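Local coordinates for protein formyltransferase PseJ (PDB 6EDK) that belongs to the formyl transferase family and binds 1YA in a pocket, at residues R35-D40 and T157-F162; I70-R75 and R153-I158. One frame throughout, in Å; residues are numbered along the deposited sequence.

Interaction 1: residues R35-D40 and T157-F162; sequences RKWLRD and TIEKLF. With SO4 (sulfate ion), chain C.
A chi1 of 68° puts CG of Trp37 between its own backbone N and carbonyl carbon, which swings the indole across to Glu159; on the other helix Glu159 has CG beside its backbone N (chi1 -61°) and an extended chain beyond it. The pair joins the starting turns of helix 36-43 to helix 147-169 in a Rossmann-like formyltransferase fold, built round a mixed sheet. The side chains cross at about a right angle. Trp37 CZ2 comes to 3.5 Å from Glu159 CD, with the ring and carboxylate planes 39° apart, and Trp37 CH2 lies 3.8 Å from Glu159 CB, so the aliphatic stem as well as the acid meets the benzo ring. The carboxylate also has Arg35 nearby, but Glu159 OE2 stands 4.1 Å from Arg35 NH1 and well out of the guanidinium plane: the charges may attract, yet no N-H is aimed at the oxygen. Both polar ends bond to Tyr72 instead, Glu159 OE2 to its hydroxyl and Arg35 NH2 to its carbonyl oxygen, so one residue links the two groups. Deeper in, the contact turns apolar. Leu38 CD1 touches Phe162 CE2 at 3.7 Å, the two buried side chains crossing roughly at right angles, and Phe162 goes on to Leu93 of the sheet and to the ring of Trp166. Leu38 CB also sits over one face of the Trp37 ring, toward its rim. Arg35 is the N-cap residue of helix 36-43, and a sulfate, probably from the crystallisation liquor, binds at this helix start, where the peptide dipoles would suit an anion. Lys36 N gives it a hydrogen bond to O1 (2.9 Å), Trp37 N a longer one to O4 (3.3 Å), and sulfate O3 lies in the indole plane at its edge.

Interaction 2: residues I70-R75 and R153-I158; sequences ISYGYR and RLTQTI. With 1YA (N-{4-[{[(6S)-2-amino-4-oxo-3,4,5,6,7,8-hexahydropteridin-6-yl]methyl}(formyl)amino]benzoyl}-L-glutamic acid), chain D.
Tyr72 leaves the chain with CG anti to its backbone N (chi1 -179°), and its phenol spans from the 70-75 segment to helix 147-169. This is strand-to-helix packing in the Rossmann-like formyltransferase fold, on the chain that leads from strand 68-71 into the ligand pocket. From CB the side chain runs toward the helix, packing against Leu93 of the neighbouring strand, while the Arg35 guanidinium lies over one face of the ring, a cation-pi contact. Contact with the segment 153-158 begins only at the far end. Tyr72 CZ is 4.1 Å from Ile158 CG2, a methyl that approaches the ring obliquely, and the two side chains run alongside one another, pointing opposite ways. At the tip, Tyr72 OH meets that same methyl and also Thr155 CG2, each at 3.6 Å, so two methyl groups from successive turns pack against the hydroxyl. Its polar needs are met by others: Glu159 OE2 bonds to it, and a water donates to it at 2.7 Å. That water also bonds to Thr155 OG1, bridging the two segments where no direct hydrogen bond joins them; OG1 has a further bond to Tyr151 O, one turn back. Past Tyr72 the chain turns through Gly73 with a positive phi of 81° and reaches the ligand 1YA. Tyr74 O lies 3.1 Å from C18 of 1YA and Arg75 O 3.0 Å from its C12, so backbone carbonyls line this side of the pocket. The edge of the Tyr74 ring faces N8 of 1YA, while its hydroxyl is held by Asp54 O. On the helix, Thr157 OG1 donates to Arg153 O at 2.6 Å, tilted 34° from the carbonyl plane, on the face opposite Thr157 N.

In the fold
The two contacts, with centres about 8 Å apart, use overlapping parts of helix 147-169 and share Thr157 and Ile158. Tyr72 joins them: in a pair of probable hydrogen bonds, its OH lies 2.8 Å from Glu159 OE2 and its O lies 3.0 Å from Arg35 NH2, so interaction 1 grips both ends of the residue that carries interaction 2. On the apolar side, Phe162 CZ packs 3.8 Å from Ile70 CD1, extending the apolar layer of 157-162 onto strand 68-71. Interaction 2 leads directly into the pocket through Tyr74 and Arg75, whereas the Arg35 side chain of interaction 1 stays about 9 Å from 1YA between nearest atoms, behind the pocket-lining loop.

Interaction 1: residues R35-D40 and T157-F162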
loop_
_atom_site.group_PDB
_atom_site.type_symbol
_atom_site.label_atom_id
_atom_site.label_comp_id
_atom_site.label_asym_id
_atom_site.label_seq_id
_atom_site.Cartn_x
_atom_site.Cartn_y
_atom_site.Cartn_z
ATOM N N ARG A 35 11.980 -4.572 -6.555
ATOM C CA ARG A 35 12.680 -4.195 -5.336
ATOM C C ARG A 35 13.537 -5.370 -4.914
ATOM O O ARG A 35 13.042 -6.286 -4.273
ATOM C CB ARG A 35 11.695 -3.824 -4.243
ATOM C CG ARG A 35 10.795 -2.688 -4.615
ATOM C CD ARG A 35 9.785 -2.471 -3.520
ATOM N NE ARG A 35 8.541 -1.916 -4.045
ATOM C CZ ARG A 35 8.274 -0.613 -4.031
ATOM N NH1 ARG A 35 9.145 0.229 -3.508
ATOM N NH2 ARG A 35 7.141 -0.183 -4.472
ATOM N N LYS A 36 14.813 -5.336 -5.280
ATOM C CA LYS A 36 15.686 -6.450 -4.943
ATOM C C LYS A 36 15.719 -6.707 -3.451
ATOM O O LYS A 36 15.727 -7.867 -3.022
ATOM C CB LYS A 36 17.098 -6.200 -5.469
ATOM C CG LYS A 36 18.039 -7.398 -5.264
ATOM C CD LYS A 36 19.509 -7.041 -5.563
ATOM C CE LYS A 36 20.470 -8.118 -5.045
ATOM N NZ LYS A 36 19.968 -9.491 -5.328
ATOM N N TRP A 37 15.734 -5.641 -2.623
ATOM C CA TRP A 37 15.814 -5.887 -1.191
ATOM C C TRP A 37 14.629 -6.704 -0.707
ATOM O O TRP A 37 14.751 -7.496 0.233
ATOM C CB TRP A 37 15.903 -4.530 -0.408
ATOM C CG TRP A 37 14.613 -3.703 -0.470
ATOM C CD1 TRP A 37 14.341 -2.702 -1.342
ATOM C CD2 TRP A 37 13.502 -3.821 0.368
ATOM N NE1 TRP A 37 13.077 -2.230 -1.133
ATOM C CE2 TRP A 37 12.545 -2.904 -0.076
ATOM C CE3 TRP A 37 13.174 -4.669 1.406
ATOM C CZ2 TRP A 37 11.270 -2.824 0.501
ATOM C CZ3 TRP A 37 11.942 -4.577 1.995
ATOM C CH2 TRP A 37 11.000 -3.669 1.535
ATOM N N LEU A 38 13.446 -6.472 -1.282
ATOM C CA LEU A 38 12.268 -7.206 -0.854
ATOM C C LEU A 38 12.247 -8.646 -1.404
ATOM O O LEU A 38 11.908 -9.595 -0.679
ATOM C CB LEU A 38 11.029 -6.445 -1.310
ATOM C CG LEU A 38 9.662 -7.031 -0.935
ATOM C CD1 LEU A 38 9.558 -7.369 0.490
ATOM C CD2 LEU A 38 8.594 -6.038 -1.351
ATOM N N ARG A 39 12.624 -8.799 -2.662
ATOM C CA ARG A 39 12.858 -10.142 -3.184
ATOM C C ARG A 39 13.790 -10.916 -2.282
ATOM O O ARG A 39 13.451 -12.014 -1.818
ATOM C CB ARG A 39 13.398 -10.051 -4.605
ATOM C CG ARG A 39 13.947 -11.363 -5.145
ATOM C CD ARG A 39 14.580 -11.141 -6.529
ATOM N NE ARG A 39 13.563 -11.026 -7.575
ATOM C CZ ARG A 39 12.933 -12.077 -8.121
ATOM N NH1 ARG A 39 13.199 -13.322 -7.703
ATOM N NH2 ARG A 39 12.015 -11.866 -9.068
ATOM N N ASP A 40 14.956 -10.329 -1.960
ATOM C CA ASP A 40 15.923 -11.039 -1.122
ATOM C C ASP A 40 15.357 -11.362 0.243
ATOM O O ASP A 40 15.625 -12.430 0.791
ATOM C CB ASP A 40 17.203 -10.204 -0.939
ATOM C CG ASP A 40 18.039 -10.151 -2.162
ATOM O OD1 ASP A 40 17.873 -11.009 -3.054
ATOM O OD2 ASP A 40 18.875 -9.238 -2.243
ATOM N N THR A 157 8.486 3.395 6.937
ATOM C CA THR A 157 7.623 2.796 7.936
ATOM C C THR A 157 6.812 1.603 7.405
ATOM O O THR A 157 6.698 0.582 8.087
ATOM C CB THR A 157 6.666 3.851 8.502
ATOM O OG1 THR A 157 7.405 4.997 8.997
ATOM C CG2 THR A 157 5.815 3.315 9.601
ATOM N N ILE A 158 6.258 1.701 6.211
ATOM C CA ILE A 158 5.457 0.532 5.768
ATOM C C ILE A 158 6.379 -0.683 5.427
ATOM O O ILE A 158 5.994 -1.822 5.649
ATOM C CB ILE A 158 4.577 0.877 4.558
ATOM C CG1 ILE A 158 3.493 -0.210 4.368
ATOM C CG2 ILE A 158 5.389 1.147 3.266
ATOM C CD1 ILE A 158 2.318 0.241 3.539
ATOM N N GLU A 159 7.581 -0.436 4.895
ATOM C CA GLU A 159 8.559 -1.514 4.631
ATOM C C GLU A 159 8.985 -2.125 5.927
ATOM O O GLU A 159 9.025 -3.337 6.059
ATOM C CB GLU A 159 9.709 -0.971 3.834
ATOM C CG GLU A 159 9.257 -0.403 2.450
ATOM C CD GLU A 159 10.309 0.309 1.648
ATOM O OE1 GLU A 159 11.475 0.431 2.097
ATOM O OE2 GLU A 159 9.997 0.786 0.506
ATOM N N LYS A 160 9.226 -1.298 6.957
ATOM C CA LYS A 160 9.479 -1.857 8.281
ATOM C C LYS A 160 8.322 -2.678 8.799
ATOM O O LYS A 160 8.517 -3.742 9.380
ATOM C CB LYS A 160 9.794 -0.688 9.225
ATOM C CG LYS A 160 10.234 -1.092 10.599
ATOM C CD LYS A 160 10.551 0.111 11.526
ATOM C CE LYS A 160 10.947 -0.438 12.899
ATOM N NZ LYS A 160 10.768 0.565 13.984
ATOM N N LEU A 161 7.099 -2.150 8.721
ATOM C CA LEU A 161 5.937 -2.833 9.269
ATOM C C LEU A 161 5.721 -4.174 8.566
ATOM O O LEU A 161 5.382 -5.186 9.195
ATOM C CB LEU A 161 4.693 -1.931 9.048
ATOM C CG LEU A 161 3.355 -2.391 9.599
ATOM C CD1 LEU A 161 3.345 -2.436 11.123
ATOM C CD2 LEU A 161 2.208 -1.485 9.120
ATOM N N PHE A 162 5.983 -4.184 7.268
ATOM C CA PHE A 162 5.823 -5.437 6.498
ATOM C C PHE A 162 6.809 -6.489 7.005
ATOM O O PHE A 162 6.445 -7.646 7.302
ATOM C CB PHE A 162 6.077 -5.166 5.038
ATOM C CG PHE A 162 6.089 -6.461 4.245
ATOM C CD1 PHE A 162 4.937 -7.112 4.019
ATOM C CD2 PHE A 162 7.297 -7.018 3.910
ATOM C CE1 PHE A 162 4.967 -8.361 3.356
ATOM C CE2 PHE A 162 7.326 -8.285 3.271
ATOM C CZ PHE A 162 6.152 -8.889 3.040
HETATM S S SO4 C . 16.306 -1.990 -5.007
HETATM O O1 SO4 C . 15.863 -2.821 -6.154
HETATM O O2 SO4 C . 17.385 -1.106 -5.457
HETATM O O3 SO4 C . 15.192 -1.162 -4.511
HETATM O O4 SO4 C . 16.820 -2.834 -3.898
#

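Interaction 2: residues I70-R75 and R153-I158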
loop_
_atom_site.group_PDB
_atom_site.type_symbol
_atom_site.label_atom_id
_atom_site.label_comp_id
_atom_site.label_asym_id
_atom_site.label_seq_id
_atom_site.Cartn_x
_atom_site.Cartn_y
_atom_site.Cartn_z
ATOM N N ILE A 70 1.807 -10.187 -3.182
ATOM C CA ILE A 70 2.080 -8.950 -2.432
ATOM C C ILE A 70 2.121 -7.812 -3.437
ATOM O O ILE A 70 2.959 -7.795 -4.344
ATOM C CB ILE A 70 3.399 -9.030 -1.643
ATOM C CG1 ILE A 70 3.373 -10.146 -0.632
ATOM C CG2 ILE A 70 3.663 -7.619 -0.898
ATOM C CD1 ILE A 70 4.749 -10.483 -0.073
ATOM N N SER A 71 1.186 -6.865 -3.339
ATOM C CA SER A 71 1.297 -5.706 -4.209
ATOM C C SER A 71 1.808 -4.507 -3.401
ATOM O O SER A 71 1.356 -4.260 -2.280
ATOM C CB SER A 71 -0.010 -5.318 -4.916
ATOM O OG SER A 71 -1.055 -4.907 -4.090
ATOM N N TYR A 72 2.738 -3.792 -3.981
ATOM C CA TYR A 72 3.417 -2.642 -3.315
ATOM C C TYR A 72 3.767 -1.708 -4.460
ATOM O O TYR A 72 4.768 -1.908 -5.155
ATOM C CB TYR A 72 4.637 -3.097 -2.540
ATOM C CG TYR A 72 5.369 -1.958 -1.818
ATOM C CD1 TYR A 72 4.708 -0.782 -1.527
ATOM C CD2 TYR A 72 6.716 -2.081 -1.434
ATOM C CE1 TYR A 72 5.387 0.277 -0.870
ATOM C CE2 TYR A 72 7.373 -1.008 -0.777
ATOM C CZ TYR A 72 6.695 0.121 -0.504
ATOM O OH TYR A 72 7.291 1.220 0.156
ATOM N N GLY A 73 2.913 -0.729 -4.682
ATOM C CA GLY A 73 3.075 0.203 -5.771
ATOM C C GLY A 73 2.596 -0.332 -7.109
ATOM O O GLY A 73 3.017 0.173 -8.143
ATOM N N TYR A 74 1.782 -1.373 -7.111
ATOM C CA TYR A 74 1.231 -1.918 -8.353
ATOM C C TYR A 74 0.239 -0.928 -8.946
ATOM O O TYR A 74 -0.627 -0.404 -8.249
ATOM C CB TYR A 74 0.536 -3.229 -8.083
ATOM C CG TYR A 74 0.039 -3.934 -9.312
ATOM C CD1 TYR A 74 0.897 -4.240 -10.360
ATOM C CD2 TYR A 74 -1.299 -4.319 -9.413
ATOM C CE1 TYR A 74 0.426 -4.937 -11.515
ATOM C CE2 TYR A 74 -1.783 -5.001 -10.561
ATOM C CZ TYR A 74 -0.918 -5.284 -11.595
ATOM O OH TYR A 74 -1.402 -5.970 -12.707
ATOM N N ARG A 75 0.354 -0.686 -10.238
ATOM C CA ARG A 75 -0.310 0.451 -10.830
ATOM C C ARG A 75 -1.695 0.138 -11.384
ATOM O O ARG A 75 -2.365 1.059 -11.852
ATOM C CB ARG A 75 0.571 1.054 -11.936
ATOM C CG ARG A 75 1.642 2.024 -11.366
ATOM C CD ARG A 75 2.859 2.131 -12.306
ATOM N NE ARG A 75 3.651 0.894 -12.320
ATOM C CZ ARG A 75 4.798 0.710 -11.659
ATOM N NH1 ARG A 75 5.330 1.696 -10.919
ATOM N NH2 ARG A 75 5.405 -0.468 -11.749
ATOM N N ARG A 153 9.357 9.032 5.001
ATOM C CA ARG A 153 9.098 8.388 6.275
ATOM C C ARG A 153 7.985 7.331 6.177
ATOM O O ARG A 153 8.063 6.268 6.812
ATOM C CB ARG A 153 8.731 9.480 7.318
ATOM C CG ARG A 153 8.653 8.951 8.676
ATOM C CD ARG A 153 8.256 10.057 9.711
ATOM N NE ARG A 153 9.360 11.016 9.834
ATOM C CZ ARG A 153 9.300 12.280 9.474
ATOM N NH1 ARG A 153 8.171 12.783 8.995
ATOM N NH2 ARG A 153 10.371 13.043 9.643
ATOM N N LEU A 154 6.932 7.607 5.383
ATOM C CA LEU A 154 5.890 6.608 5.210
ATOM C C LEU A 154 6.468 5.373 4.514
ATOM O O LEU A 154 6.173 4.245 4.903
ATOM C CB LEU A 154 4.746 7.178 4.349
ATOM C CG LEU A 154 3.975 8.333 5.010
ATOM C CD1 LEU A 154 3.066 8.899 3.887
ATOM C CD2 LEU A 154 3.139 7.902 6.166
ATOM N N THR A 155 7.293 5.591 3.493
ATOM C CA THR A 155 7.877 4.453 2.746
ATOM C C THR A 155 8.725 3.572 3.668
ATOM O O THR A 155 8.596 2.341 3.681
ATOM C CB THR A 155 8.719 5.002 1.581
ATOM O OG1 THR A 155 7.793 5.545 0.625
ATOM C CG2 THR A 155 9.525 3.913 0.965
ATOM N N GLN A 156 9.578 4.190 4.477
ATOM C CA GLN A 156 10.369 3.413 5.418
ATOM C C GLN A 156 9.521 2.721 6.451
ATOM O O GLN A 156 9.794 1.576 6.846
ATOM C CB GLN A 156 11.384 4.350 6.142
ATOM C CG GLN A 156 12.480 4.890 5.231
ATOM C CD GLN A 156 13.234 3.782 4.433
ATOM O OE1 GLN A 156 13.774 2.854 5.008
ATOM N NE2 GLN A 156 13.241 3.905 3.096
ATOM N N THR A 157 8.486 3.395 6.937
ATOM C CA THR A 157 7.623 2.796 7.936
ATOM C C THR A 157 6.812 1.603 7.405
ATOM O O THR A 157 6.698 0.582 8.087
ATOM C CB THR A 157 6.666 3.851 8.502
ATOM O OG1 THR A 157 7.405 4.997 8.997
ATOM C CG2 THR A 157 5.815 3.315 9.601
ATOM N N ILE A 158 6.258 1.701 6.211
ATOM C CA ILE A 158 5.457 0.532 5.768
ATOM C C ILE A 158 6.379 -0.683 5.427
ATOM O O ILE A 158 5.994 -1.822 5.649
ATOM C CB ILE A 158 4.577 0.877 4.558
ATOM C CG1 ILE A 158 3.493 -0.210 4.368
ATOM C CG2 ILE A 158 5.389 1.147 3.266
ATOM C CD1 ILE A 158 2.318 0.241 3.539
HETATM N N1 1YA D . -6.588 -3.839 -7.026
HETATM C C2 1YA D . -7.773 -4.184 -6.211
HETATM N NA2 1YA D . -8.874 -4.930 -6.797
HETATM N N3 1YA D . -7.893 -3.831 -4.749
HETATM C C4 1YA D . -6.844 -3.054 -4.076
HETATM O O4 1YA D . -7.007 -2.788 -2.903
HETATM C C4A 1YA D . -5.657 -2.698 -4.906
HETATM N N5 1YA D . -4.614 -2.038 -4.304
HETATM C C6 1YA D . -3.680 -1.300 -5.300
HETATM C C7 1YA D . -3.316 -2.019 -6.403
HETATM N N8 1YA D . -4.448 -2.810 -7.142
HETATM C C8A 1YA D . -5.510 -3.122 -6.389
HETATM C C9 1YA D . -4.462 -0.023 -5.686
HETATM N N10 1YA D . -3.684 0.890 -6.544
HETATM C C11 1YA D . -5.662 2.796 -9.766
HETATM C C12 1YA D . -4.575 1.983 -10.043
HETATM C C13 1YA D . -3.928 1.339 -8.995
HETATM C C14 1YA D . -4.370 1.539 -7.699
HETATM C C15 1YA D . -5.448 2.362 -7.429
HETATM C C16 1YA D . -6.098 2.997 -8.474
HETATM C C17 1YA D . -6.404 3.549 -10.899
HETATM N N 1YA D . -6.661 4.982 -10.603
HETATM C CA 1YA D . -7.348 5.912 -11.535
HETATM C CB 1YA D . -8.840 5.518 -11.676
HETATM C CG 1YA D . -9.343 4.654 -10.508
HETATM C CD 1YA D . -10.880 4.593 -10.445
HETATM O OE1 1YA D . -11.456 4.106 -9.433
HETATM O OE2 1YA D . -11.565 5.029 -11.407
HETATM C CT 1YA D . -7.186 7.360 -11.003
HETATM O O2 1YA D . -6.602 7.609 -9.905
HETATM O O1 1YA D . -7.634 8.326 -11.667
HETATM C C18 1YA D . -2.298 1.244 -6.274
HETATM O O5 1YA D . -1.721 0.766 -5.356
HETATM O O 1YA D . -6.703 3.015 -11.907
HETATM O O HOH W 1 6.453 3.602 -0.750
#